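Local structure of viral structural protein 4 (Bombyx mori cytoplasmic polyhedrosis virus, 6TZ0) at residues G279-V282 with G283-Y286; P318-M321 with M322-S325; D384-G387 with R388-A391; L460-D464 with T465-R469. The protein binds GTP and probably serves as a nucleotide-binding partner of the viral RNA-dependent RNA polymerase during transcription in the double-stranded RNA virus. All coordinates share one frame; numbering follows the deposited sequence.

Interaction 1. Residues G279-V282 with G283-Y286; sequences GLDV and GDDY
D281 and D284 meet through two hydrogen bonds. The backbone nitrogen of D281 donates to the carboxylate of D284, with N to OD2 modelled at 2.5 Å. That is very short, and the exact length is doubtful at this resolution. The second bond runs the other way. The backbone N of D284 donates to O of D281 at 3.3 Å, and this bond is weak. The first bond depends on the side chain of D284 turning back over the loop. Its CG lies beside the backbone N (chi1 -72°), and the carboxylate reaches back to N of D281.

The weak bond closes a type II beta turn from D281 to D284. V282 and G283 are its central residues. G283 has a positive phi of 108°, a conformation that glycine readily adopts at this place in a type II turn. The turn belongs to the loop between strand 266-271 and helix 290-296, on the surface of the protein.

L280 adds a van der Waals contact. Its CD2 passes 4.0 Å from CB of D284, and the two side chains cross at a slant. L280 is buried, and it packs on I313 and I316 of strand 313-319.

Charge is the last element. OD2 of D281 and OD2 of D284 are 4.7 Å apart, so two like charges may face some mutual repulsion. K288 makes a long, weak ion pair with OD1 of D284 and may offset part of it.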
ATOM      1  N   GLY B 279      -1.764 -18.082 -53.086  1.00 37.12           N
ATOM      2  CA  GLY B 279      -2.131 -18.789 -54.298  1.00 37.12           C
ATOM      3  C   GLY B 279      -3.083 -19.943 -54.074  1.00 37.12           C
ATOM      4  O   GLY B 279      -2.681 -21.105 -54.154  1.00 37.12           O
ATOM      5  N   LEU B 280      -4.348 -19.640 -53.793  1.00 36.23           N
ATOM      6  CA  LEU B 280      -5.348 -20.649 -53.478  1.00 36.23           C
ATOM      7  C   LEU B 280      -6.597 -20.427 -54.313  1.00 36.23           C
ATOM      8  O   LEU B 280      -6.992 -19.288 -54.571  1.00 36.23           O
ATOM      9  CB  LEU B 280      -5.720 -20.624 -51.996  1.00 36.23           C
ATOM     10  CG  LEU B 280      -4.655 -21.031 -50.981  1.00 36.23           C
ATOM     11  CD1 LEU B 280      -5.168 -20.801 -49.581  1.00 36.23           C
ATOM     12  CD2 LEU B 280      -4.282 -22.484 -51.171  1.00 36.23           C
ATOM     13  N   ASP B 281      -7.220 -21.524 -54.724  1.00 37.42           N
ATOM     14  CA  ASP B 281      -8.470 -21.521 -55.467  1.00 37.42           C
ATOM     15  C   ASP B 281      -9.501 -22.348 -54.711  1.00 37.42           C
ATOM     16  O   ASP B 281      -9.198 -22.974 -53.696  1.00 37.42           O
ATOM     17  CB  ASP B 281      -8.267 -22.077 -56.876  1.00 37.42           C
ATOM     18  CG  ASP B 281      -7.350 -21.219 -57.710  1.00 37.42           C
ATOM     19  OD1 ASP B 281      -7.281 -20.001 -57.446  1.00 37.42           O
ATOM     20  OD2 ASP B 281      -6.702 -21.757 -58.632  1.00 37.42           O
ATOM     21  N   VAL B 282     -10.730 -22.353 -55.221  1.00 35.16           N
ATOM     22  CA  VAL B 282     -11.800 -23.136 -54.614  1.00 35.16           C
ATOM     23  C   VAL B 282     -11.532 -24.616 -54.850  1.00 35.16           C
ATOM     24  O   VAL B 282     -11.391 -25.062 -55.994  1.00 35.16           O
ATOM     25  CB  VAL B 282     -13.167 -22.723 -55.171  1.00 35.16           C
ATOM     26  CG1 VAL B 282     -14.248 -23.637 -54.645  1.00 35.16           C
ATOM     27  CG2 VAL B 282     -13.472 -21.293 -54.796  1.00 35.16           C
ATOM     28  N   GLY B 283     -11.454 -25.382 -53.767  1.00 35.49           N
ATOM     29  CA  GLY B 283     -11.187 -26.801 -53.830  1.00 35.49           C
ATOM     30  C   GLY B 283      -9.815 -27.195 -53.348  1.00 35.49           C
ATOM     31  O   GLY B 283      -9.538 -28.395 -53.238  1.00 35.49           O
ATOM     32  N   ASP B 284      -8.948 -26.229 -53.056  1.00 37.03           N
ATOM     33  CA  ASP B 284      -7.592 -26.534 -52.637  1.00 37.03           C
ATOM     34  C   ASP B 284      -7.566 -27.066 -51.211  1.00 37.03           C
ATOM     35  O   ASP B 284      -8.427 -26.763 -50.384  1.00 37.03           O
ATOM     36  CB  ASP B 284      -6.700 -25.300 -52.740  1.00 37.03           C
ATOM     37  CG  ASP B 284      -6.387 -24.932 -54.165  1.00 37.03           C
ATOM     38  OD1 ASP B 284      -6.396 -25.833 -55.026  1.00 37.03           O
ATOM     39  OD2 ASP B 284      -6.114 -23.745 -54.425  1.00 37.03           O
ATOM     40  N   ASP B 285      -6.544 -27.854 -50.932  1.00 37.74           N
ATOM     41  CA  ASP B 285      -6.383 -28.549 -49.670  1.00 37.74           C
ATOM     42  C   ASP B 285      -5.908 -27.576 -48.595  1.00 37.74           C
ATOM     43  O   ASP B 285      -5.358 -26.512 -48.884  1.00 37.74           O
ATOM     44  CB  ASP B 285      -5.393 -29.697 -49.855  1.00 37.74           C
ATOM     45  CG  ASP B 285      -5.388 -30.664 -48.703  1.00 37.74           C
ATOM     46  OD1 ASP B 285      -6.343 -31.460 -48.596  1.00 37.74           O
ATOM     47  OD2 ASP B 285      -4.428 -30.633 -47.904  1.00 37.74           O
ATOM     48  N   TYR B 286      -6.149 -27.948 -47.338  1.00 33.10           N
ATOM     49  CA  TYR B 286      -5.710 -27.134 -46.212  1.00 33.10           C
ATOM     50  C   TYR B 286      -4.197 -27.142 -46.061  1.00 33.10           C
ATOM     51  O   TYR B 286      -3.617 -26.144 -45.623  1.00 33.10           O
ATOM     52  CB  TYR B 286      -6.382 -27.634 -44.936  1.00 33.10           C
ATOM     53  CG  TYR B 286      -6.012 -26.905 -43.669  1.00 33.10           C
ATOM     54  CD1 TYR B 286      -6.519 -25.644 -43.394  1.00 33.10           C
ATOM     55  CD2 TYR B 286      -5.177 -27.493 -42.732  1.00 33.10           C
ATOM     56  CE1 TYR B 286      -6.191 -24.987 -42.226  1.00 33.10           C
ATOM     57  CE2 TYR B 286      -4.847 -26.846 -41.565  1.00 33.10           C
ATOM     58  CZ  TYR B 286      -5.352 -25.595 -41.320  1.00 33.10           C
ATOM     59  OH  TYR B 286      -5.022 -24.947 -40.157  1.00 33.10           O
TER

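Interaction 2. Residues P318-M321 with M322-S325; sequences PHKM and MNPS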
ATOM      1  N   PRO B 318     -12.387 -11.279 -51.765  1.00 27.95           N
ATOM      2  CA  PRO B 318     -11.581 -10.208 -51.170  1.00 27.95           C
ATOM      3  C   PRO B 318     -12.295  -9.577 -49.987  1.00 27.95           C
ATOM      4  O   PRO B 318     -13.511  -9.378 -50.006  1.00 27.95           O
ATOM      5  CB  PRO B 318     -11.419  -9.208 -52.317  1.00 27.95           C
ATOM      6  CG  PRO B 318     -11.641  -9.997 -53.535  1.00 27.95           C
ATOM      7  CD  PRO B 318     -12.670 -11.011 -53.182  1.00 27.95           C
ATOM      8  N   HIS B 319     -11.528  -9.271 -48.948  1.00 28.04           N
ATOM      9  CA  HIS B 319     -12.097  -8.766 -47.712  1.00 28.04           C
ATOM     10  C   HIS B 319     -11.116  -7.762 -47.131  1.00 28.04           C
ATOM     11  O   HIS B 319      -9.960  -7.701 -47.543  1.00 28.04           O
ATOM     12  CB  HIS B 319     -12.387  -9.915 -46.740  1.00 28.04           C
ATOM     13  CG  HIS B 319     -13.227  -9.523 -45.569  1.00 28.04           C
ATOM     14  ND1 HIS B 319     -14.589  -9.342 -45.659  1.00 28.04           N
ATOM     15  CD2 HIS B 319     -12.895  -9.241 -44.289  1.00 28.04           C
ATOM     16  CE1 HIS B 319     -15.061  -8.990 -44.478  1.00 28.04           C
ATOM     17  NE2 HIS B 319     -14.052  -8.911 -43.633  1.00 28.04           N
ATOM     18  N   LYS B 320     -11.590  -6.946 -46.195  1.00 29.32           N
ATOM     19  CA  LYS B 320     -10.741  -5.954 -45.551  1.00 29.32           C
ATOM     20  C   LYS B 320      -9.698  -6.618 -44.656  1.00 29.32           C
ATOM     21  O   LYS B 320      -9.971  -7.630 -44.009  1.00 29.32           O
ATOM     22  CB  LYS B 320     -11.605  -5.000 -44.735  1.00 29.32           C
ATOM     23  CG  LYS B 320     -10.853  -3.867 -44.119  1.00 29.32           C
ATOM     24  CD  LYS B 320     -11.734  -2.959 -43.334  1.00 29.32           C
ATOM     25  CE  LYS B 320     -10.893  -1.879 -42.722  1.00 29.32           C
ATOM     26  NZ  LYS B 320      -9.981  -2.437 -41.693  1.00 29.32           N
ATOM     27  N   MET B 321      -8.489  -6.057 -44.642  1.00 30.40           N
ATOM     28  CA  MET B 321      -7.444  -6.545 -43.753  1.00 30.40           C
ATOM     29  C   MET B 321      -7.744  -6.248 -42.294  1.00 30.40           C
ATOM     30  O   MET B 321      -8.270  -5.189 -41.948  1.00 30.40           O
ATOM     31  CB  MET B 321      -6.092  -5.937 -44.114  1.00 30.40           C
ATOM     32  CG  MET B 321      -5.392  -6.623 -45.249  1.00 30.40           C
ATOM     33  SD  MET B 321      -3.728  -5.989 -45.438  1.00 30.40           S
ATOM     34  CE  MET B 321      -3.150  -6.976 -46.811  1.00 30.40           C
ATOM     35  N   MET B 322      -7.378  -7.194 -41.437  1.00 29.05           N
ATOM     36  CA  MET B 322      -7.488  -7.033 -39.999  1.00 29.05           C
ATOM     37  C   MET B 322      -6.468  -6.030 -39.481  1.00 29.05           C
ATOM     38  O   MET B 322      -5.363  -5.899 -40.011  1.00 29.05           O
ATOM     39  CB  MET B 322      -7.265  -8.371 -39.305  1.00 29.05           C
ATOM     40  CG  MET B 322      -8.287  -9.414 -39.652  1.00 29.05           C
ATOM     41  SD  MET B 322      -8.027 -10.976 -38.811  1.00 29.05           S
ATOM     42  CE  MET B 322      -6.686 -11.641 -39.779  1.00 29.05           C
ATOM     43  N   ASN B 323      -6.842  -5.334 -38.435  1.00 29.37           N
ATOM     44  CA  ASN B 323      -5.919  -4.458 -37.756  1.00 29.37           C
ATOM     45  C   ASN B 323      -5.476  -5.098 -36.451  1.00 29.37           C
ATOM     46  O   ASN B 323      -6.292  -5.722 -35.768  1.00 29.37           O
ATOM     47  CB  ASN B 323      -6.556  -3.099 -37.462  1.00 29.37           C
ATOM     48  CG  ASN B 323      -7.017  -2.397 -38.713  1.00 29.37           C
ATOM     49  OD1 ASN B 323      -8.208  -2.169 -38.902  1.00 29.37           O
ATOM     50  ND2 ASN B 323      -6.078  -2.062 -39.586  1.00 29.37           N
ATOM     51  N   PRO B 324      -4.199  -4.994 -36.096  1.00 28.07           N
ATOM     52  CA  PRO B 324      -3.732  -5.616 -34.854  1.00 28.07           C
ATOM     53  C   PRO B 324      -4.244  -4.903 -33.613  1.00 28.07           C
ATOM     54  O   PRO B 324      -4.545  -3.710 -33.628  1.00 28.07           O
ATOM     55  CB  PRO B 324      -2.209  -5.518 -34.966  1.00 28.07           C
ATOM     56  CG  PRO B 324      -1.969  -4.417 -35.918  1.00 28.07           C
ATOM     57  CD  PRO B 324      -3.087  -4.456 -36.893  1.00 28.07           C
ATOM     58  N   SER B 325      -4.346  -5.666 -32.529  1.00 28.30           N
ATOM     59  CA  SER B 325      -4.838  -5.151 -31.262  1.00 28.30           C
ATOM     60  C   SER B 325      -3.830  -4.198 -30.629  1.00 28.30           C
ATOM     61  O   SER B 325      -2.627  -4.268 -30.874  1.00 28.30           O
ATOM     62  CB  SER B 325      -5.130  -6.301 -30.302  1.00 28.30           C
ATOM     63  OG  SER B 325      -5.529  -5.822 -29.033  1.00 28.30           O
TER
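NZ of K320 comes to 3.3 Å from OD1 of N323, and the two side chains cross at about a right angle. The lysine chain is extended as far as CE and then bends at its last torsion (chi4 -67°). The bend turns NZ back toward the chain. There it donates a weak hydrogen bond to O of M321, also 3.3 Å away. A long, weak ion pair with E15 gives the buried lysine a further partner.

The tighter packing lies with M322, whose side chain runs on to M270, N272 and F548. By comparison the two segments grip each other loosely. No clear hydrogen bond joins them. M321 is partly exposed; its side chain rests on N272.

K320, M321 and M322 share backbone angles near -70° and +145°, the values of a polyproline II helix. Such an extended connection carries the chain from the end of strand 313-319 to S325, the N-cap of helix 326-340. This is a strand-to-helix linker, crossing from the antiparallel sheet to the helix.

Interaction 3. Residues D384-G387 with R388-A391; sequences DAYG and RWLA
Y386 and W389 lie about one helical turn apart with their rings turned partly alike. The planes differ by 28°, but the rings are slid apart and barely overlap. Their centroids are 5.9 Å from each other, and the nearest atoms are Y386 CE1 and W389 CZ3 at 3.8 Å. In both residues CG stands opposite the backbone N, which sends the two rings off along similar directions. L390 runs beside Y386 and points the same way. Its CB sits over one face of the tyrosine ring, and its CD2 only packs beside OH of Y386, at 3.5 Å. That OH is hydrogen-bonded to O of H466.

CB of D384 lies over one face of the guanidinium of R388, 3.3 Å from NH1 of R388. The carboxylate and guanidinium planes are nearly perpendicular, at 78°. Their salt bridge is long, with OD2 of D384 3.8 Å from NH2 of R388. No N-H points at the oxygen, so only charge attraction acts. NE of R388 bonds instead to N414 O.

Four backbone hydrogen bonds form the opening turns of helix 385-393. D384 holds the N-cap position, though its side chain makes no capping bond. The side chain of D384 comes about 4 Å from that of K355, a GTP-binding residue. Y386 and W389 pack on F471 of helix 468-476, while D384, Y386 and L390 touch helix 417-427.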
ATOM      1  N   ASP B 384       9.101 -28.207 -25.037  1.00 37.64           N
ATOM      2  CA  ASP B 384       9.511 -29.487 -24.467  1.00 37.64           C
ATOM      3  C   ASP B 384      11.002 -29.517 -24.173  1.00 37.64           C
ATOM      4  O   ASP B 384      11.626 -30.570 -24.262  1.00 37.64           O
ATOM      5  CB  ASP B 384       9.138 -30.630 -25.404  1.00 37.64           C
ATOM      6  CG  ASP B 384       7.647 -30.873 -25.480  1.00 37.64           C
ATOM      7  OD1 ASP B 384       6.948 -30.605 -24.482  1.00 37.64           O
ATOM      8  OD2 ASP B 384       7.173 -31.337 -26.536  1.00 37.64           O
ATOM      9  N   ALA B 385      11.602 -28.383 -23.815  1.00 36.94           N
ATOM     10  CA  ALA B 385      13.046 -28.344 -23.616  1.00 36.94           C
ATOM     11  C   ALA B 385      13.450 -28.993 -22.300  1.00 36.94           C
ATOM     12  O   ALA B 385      14.352 -29.838 -22.266  1.00 36.94           O
ATOM     13  CB  ALA B 385      13.545 -26.903 -23.680  1.00 36.94           C
ATOM     14  N   TYR B 386      12.788 -28.607 -21.210  1.00 36.34           N
ATOM     15  CA  TYR B 386      13.067 -29.192 -19.906  1.00 36.34           C
ATOM     16  C   TYR B 386      12.690 -30.662 -19.851  1.00 36.34           C
ATOM     17  O   TYR B 386      13.372 -31.443 -19.183  1.00 36.34           O
ATOM     18  CB  TYR B 386      12.326 -28.421 -18.819  1.00 36.34           C
ATOM     19  CG  TYR B 386      12.495 -29.000 -17.440  1.00 36.34           C
ATOM     20  CD1 TYR B 386      13.700 -28.899 -16.776  1.00 36.34           C
ATOM     21  CD2 TYR B 386      11.445 -29.641 -16.799  1.00 36.34           C
ATOM     22  CE1 TYR B 386      13.864 -29.426 -15.517  1.00 36.34           C
ATOM     23  CE2 TYR B 386      11.600 -30.172 -15.538  1.00 36.34           C
ATOM     24  CZ  TYR B 386      12.809 -30.058 -14.902  1.00 36.34           C
ATOM     25  OH  TYR B 386      12.966 -30.581 -13.646  1.00 36.34           O
ATOM     26  N   GLY B 387      11.635 -31.059 -20.564  1.00 38.59           N
ATOM     27  CA  GLY B 387      11.253 -32.460 -20.579  1.00 38.59           C
ATOM     28  C   GLY B 387      12.259 -33.335 -21.300  1.00 38.59           C
ATOM     29  O   GLY B 387      12.641 -34.396 -20.798  1.00 38.59           O
ATOM     30  N   ARG B 388      12.725 -32.892 -22.468  1.00 40.80           N
ATOM     31  CA  ARG B 388      13.727 -33.655 -23.197  1.00 40.80           C
ATOM     32  C   ARG B 388      15.101 -33.571 -22.547  1.00 40.80           C
ATOM     33  O   ARG B 388      15.944 -34.433 -22.802  1.00 40.80           O
ATOM     34  CB  ARG B 388      13.804 -33.182 -24.647  1.00 40.80           C
ATOM     35  CG  ARG B 388      12.538 -33.430 -25.450  1.00 40.80           C
ATOM     36  CD  ARG B 388      12.755 -33.087 -26.904  1.00 40.80           C
ATOM     37  NE  ARG B 388      11.573 -33.239 -27.741  1.00 40.80           N
ATOM     38  CZ  ARG B 388      10.866 -32.224 -28.217  1.00 40.80           C
ATOM     39  NH1 ARG B 388      11.247 -30.980 -27.976  1.00 40.80           N
ATOM     40  NH2 ARG B 388       9.808 -32.454 -28.974  1.00 40.80           N
ATOM     41  N   TRP B 389      15.343 -32.557 -21.719  1.00 38.74           N
ATOM     42  CA  TRP B 389      16.558 -32.527 -20.915  1.00 38.74           C
ATOM     43  C   TRP B 389      16.487 -33.533 -19.773  1.00 38.74           C
ATOM     44  O   TRP B 389      17.416 -34.319 -19.559  1.00 38.74           O
ATOM     45  CB  TRP B 389      16.762 -31.125 -20.359  1.00 38.74           C
ATOM     46  CG  TRP B 389      17.958 -30.980 -19.494  1.00 38.74           C
ATOM     47  CD1 TRP B 389      19.252 -30.886 -19.891  1.00 38.74           C
ATOM     48  CD2 TRP B 389      17.974 -30.968 -18.066  1.00 38.74           C
ATOM     49  NE1 TRP B 389      20.074 -30.775 -18.801  1.00 38.74           N
ATOM     50  CE2 TRP B 389      19.312 -30.832 -17.667  1.00 38.74           C
ATOM     51  CE3 TRP B 389      16.983 -31.045 -17.085  1.00 38.74           C
ATOM     52  CZ2 TRP B 389      19.684 -30.767 -16.332  1.00 38.74           C
ATOM     53  CZ3 TRP B 389      17.354 -30.980 -15.764  1.00 38.74           C
ATOM     54  CH2 TRP B 389      18.692 -30.845 -15.398  1.00 38.74           C
ATOM     55  N   LEU B 390      15.383 -33.512 -19.024  1.00 38.56           N
ATOM     56  CA  LEU B 390      15.229 -34.344 -17.843  1.00 38.56           C
ATOM     57  C   LEU B 390      15.031 -35.810 -18.195  1.00 38.56           C
ATOM     58  O   LEU B 390      15.303 -36.675 -17.359  1.00 38.56           O
ATOM     59  CB  LEU B 390      14.058 -33.814 -17.013  1.00 38.56           C
ATOM     60  CG  LEU B 390      13.735 -34.375 -15.632  1.00 38.56           C
ATOM     61  CD1 LEU B 390      14.895 -34.153 -14.701  1.00 38.56           C
ATOM     62  CD2 LEU B 390      12.505 -33.693 -15.099  1.00 38.56           C
ATOM     63  N   ALA B 391      14.597 -36.116 -19.418  1.00 40.94           N
ATOM     64  CA  ALA B 391      14.532 -37.512 -19.826  1.00 40.94           C
ATOM     65  C   ALA B 391      15.910 -38.126 -20.029  1.00 40.94           C
ATOM     66  O   ALA B 391      16.035 -39.355 -20.025  1.00 40.94           O
ATOM     67  CB  ALA B 391      13.713 -37.650 -21.104  1.00 40.94           C
TER

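Interaction 4. Residues L460-D464 with T465-R469; sequences LENAD and THSER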
ATOM      1  N   LEU B 460       8.189 -28.212  -9.984  1.00 36.69           N
ATOM      2  CA  LEU B 460       8.026 -26.773  -9.870  1.00 36.69           C
ATOM      3  C   LEU B 460       8.031 -26.304  -8.427  1.00 36.69           C
ATOM      4  O   LEU B 460       7.944 -25.097  -8.182  1.00 36.69           O
ATOM      5  CB  LEU B 460       6.719 -26.318 -10.536  1.00 36.69           C
ATOM      6  CG  LEU B 460       6.589 -26.171 -12.055  1.00 36.69           C
ATOM      7  CD1 LEU B 460       6.477 -27.502 -12.765  1.00 36.69           C
ATOM      8  CD2 LEU B 460       5.387 -25.321 -12.375  1.00 36.69           C
ATOM      9  N   GLU B 461       8.142 -27.217  -7.470  1.00 40.61           N
ATOM     10  CA  GLU B 461       7.863 -26.918  -6.075  1.00 40.61           C
ATOM     11  C   GLU B 461       9.068 -26.347  -5.345  1.00 40.61           C
ATOM     12  O   GLU B 461       8.903 -25.573  -4.396  1.00 40.61           O
ATOM     13  CB  GLU B 461       7.382 -28.194  -5.383  1.00 40.61           C
ATOM     14  CG  GLU B 461       6.793 -28.011  -4.010  1.00 40.61           C
ATOM     15  CD  GLU B 461       6.306 -29.315  -3.422  1.00 40.61           C
ATOM     16  OE1 GLU B 461       6.493 -30.364  -4.075  1.00 40.61           O
ATOM     17  OE2 GLU B 461       5.728 -29.289  -2.314  1.00 40.61           O
ATOM     18  N   ASN B 462      10.274 -26.700  -5.779  1.00 41.03           N
ATOM     19  CA  ASN B 462      11.491 -26.315  -5.078  1.00 41.03           C
ATOM     20  C   ASN B 462      12.576 -25.846  -6.035  1.00 41.03           C
ATOM     21  O   ASN B 462      12.320 -25.661  -7.227  1.00 41.03           O
ATOM     22  CB  ASN B 462      11.979 -27.487  -4.224  1.00 41.03           C
ATOM     23  CG  ASN B 462      12.098 -28.786  -5.010  1.00 41.03           C
ATOM     24  OD1 ASN B 462      11.939 -28.818  -6.227  1.00 41.03           O
ATOM     25  ND2 ASN B 462      12.357 -29.870  -4.301  1.00 41.03           N
ATOM     26  N   ALA B 463      13.789 -25.647  -5.524  1.00 42.42           N
ATOM     27  CA  ALA B 463      14.952 -25.335  -6.354  1.00 42.42           C
ATOM     28  C   ALA B 463      16.029 -26.365  -6.036  1.00 42.42           C
ATOM     29  O   ALA B 463      16.941 -26.117  -5.247  1.00 42.42           O
ATOM     30  CB  ALA B 463      15.434 -23.919  -6.115  1.00 42.42           C
ATOM     31  N   ASP B 464      15.925 -27.523  -6.669  1.00 43.26           N
ATOM     32  CA  ASP B 464      16.956 -28.539  -6.624  1.00 43.26           C
ATOM     33  C   ASP B 464      17.758 -28.450  -7.913  1.00 43.26           C
ATOM     34  O   ASP B 464      17.495 -27.606  -8.764  1.00 43.26           O
ATOM     35  CB  ASP B 464      16.336 -29.919  -6.422  1.00 43.26           C
ATOM     36  CG  ASP B 464      15.717 -30.078  -5.051  1.00 43.26           C
ATOM     37  OD1 ASP B 464      16.183 -29.412  -4.105  1.00 43.26           O
ATOM     38  OD2 ASP B 464      14.770 -30.877  -4.912  1.00 43.26           O
ATOM     39  N   THR B 465      18.752 -29.322  -8.062  1.00 42.02           N
ATOM     40  CA  THR B 465      19.588 -29.241  -9.254  1.00 42.02           C
ATOM     41  C   THR B 465      18.876 -29.734 -10.507  1.00 42.02           C
ATOM     42  O   THR B 465      19.232 -29.308 -11.609  1.00 42.02           O
ATOM     43  CB  THR B 465      20.897 -30.004  -9.043  1.00 42.02           C
ATOM     44  OG1 THR B 465      21.681 -29.949 -10.240  1.00 42.02           O
ATOM     45  CG2 THR B 465      20.642 -31.444  -8.657  1.00 42.02           C
ATOM     46  N   HIS B 466      17.864 -30.583 -10.372  1.00 40.56           N
ATOM     47  CA  HIS B 466      17.083 -31.029 -11.515  1.00 40.56           C
ATOM     48  C   HIS B 466      15.745 -30.323 -11.599  1.00 40.56           C
ATOM     49  O   HIS B 466      14.894 -30.722 -12.396  1.00 40.56           O
ATOM     50  CB  HIS B 466      16.871 -32.538 -11.457  1.00 40.56           C
ATOM     51  CG  HIS B 466      18.142 -33.317 -11.515  1.00 40.56           C
ATOM     52  ND1 HIS B 466      18.823 -33.713 -10.387  1.00 40.56           N
ATOM     53  CD2 HIS B 466      18.879 -33.740 -12.566  1.00 40.56           C
ATOM     54  CE1 HIS B 466      19.912 -34.369 -10.740  1.00 40.56           C
ATOM     55  NE2 HIS B 466      19.969 -34.400 -12.058  1.00 40.56           N
ATOM     56  N   SER B 467      15.544 -29.294 -10.784  1.00 38.77           N
ATOM     57  CA  SER B 467      14.314 -28.528 -10.801  1.00 38.77           C
ATOM     58  C   SER B 467      14.206 -27.724 -12.086  1.00 38.77           C
ATOM     59  O   SER B 467      15.195 -27.453 -12.770  1.00 38.77           O
ATOM     60  CB  SER B 467      14.253 -27.590  -9.602  1.00 38.77           C
ATOM     61  OG  SER B 467      13.052 -26.848  -9.610  1.00 38.77           O
ATOM     62  N   GLU B 468      12.979 -27.340 -12.414  1.00 36.13           N
ATOM     63  CA  GLU B 468      12.755 -26.596 -13.643  1.00 36.13           C
ATOM     64  C   GLU B 468      13.136 -25.134 -13.478  1.00 36.13           C
ATOM     65  O   GLU B 468      13.639 -24.514 -14.426  1.00 36.13           O
ATOM     66  CB  GLU B 468      11.298 -26.759 -14.070  1.00 36.13           C
ATOM     67  CG  GLU B 468      10.981 -26.246 -15.452  1.00 36.13           C
ATOM     68  CD  GLU B 468       9.549 -26.529 -15.858  1.00 36.13           C
ATOM     69  OE1 GLU B 468       8.827 -27.172 -15.075  1.00 36.13           O
ATOM     70  OE2 GLU B 468       9.143 -26.101 -16.958  1.00 36.13           O
ATOM     71  N   ARG B 469      12.938 -24.596 -12.273  1.00 34.33           N
ATOM     72  CA  ARG B 469      13.349 -23.233 -11.960  1.00 34.33           C
ATOM     73  C   ARG B 469      14.863 -23.085 -12.055  1.00 34.33           C
ATOM     74  O   ARG B 469      15.365 -22.131 -12.664  1.00 34.33           O
ATOM     75  CB  ARG B 469      12.813 -22.869 -10.573  1.00 34.33           C
ATOM     76  CG  ARG B 469      13.021 -21.446 -10.075  1.00 34.33           C
ATOM     77  CD  ARG B 469      14.141 -21.424  -9.083  1.00 34.33           C
ATOM     78  NE  ARG B 469      14.415 -20.125  -8.480  1.00 34.33           N
ATOM     79  CZ  ARG B 469      13.913 -19.711  -7.324  1.00 34.33           C
ATOM     80  NH1 ARG B 469      13.098 -20.494  -6.637  1.00 34.33           N
ATOM     81  NH2 ARG B 469      14.239 -18.519  -6.845  1.00 34.33           N
TER
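S467 and N462 are joined by a side-chain hydrogen bond. OG of S467 donates to O of N462 at 2.8 Å, approaching from above the carbonyl plane. The same hydroxyl oxygen accepts weakly from N of R469, 3.5 Å away. This is the capping bond of S467, the N-cap of helix 468-476. With OG placed opposite the serine N (chi1 -180°), it can face both partners.

Backbone bonding adds a type I beta turn from D464 to S467. N of S467 donates weakly to O of D464 at 3.3 Å. That carbonyl oxygen also accepts from ND2 of N470, in the following helix.

Van der Waals contacts fall at two places. L460 and E468 lie side by side and point the same way, with the methyl CD1 of L460 3.3 Å from the carboxylate oxygen OE1 of E468. The other contact is apolar: CB of A463 meets CD of R469 at 4.1 Å. R469 bends at chi2 (-103°), and its guanidinium goes on to a long, weak ion pair with D354 of the RNA-dependent RNA polymerase chain. L460, E461 and A463 also pack on that chain.

The chemistry is therefore mostly polar and centred on one serine. Its hydroxyl acts as both donor and acceptor, tying the preceding loop to the first turn of the helix while neighbouring side chains face the polymerase.

In the fold
The four interactions follow one another along the chain without overlap. Interaction 1 lies in the surface loop between strand 266-271 and helix 290-296, and interaction 2 continues from strand 313-319. Both strands belong to the antiparallel sheet, and the two centres are 21 Å apart. Interactions 3 and 4 lie far off, 38 to 48 Å from the first two, in the region of the parallel sheet. Their own centres are 13 Å apart and they touch: OH of Y386 probably bonds to O of H466, and W389 packs on H466. This pair of helix starts spans from near the GTP-binding residues to the polymerase, whereas interaction 2 meets the polymerase through S325.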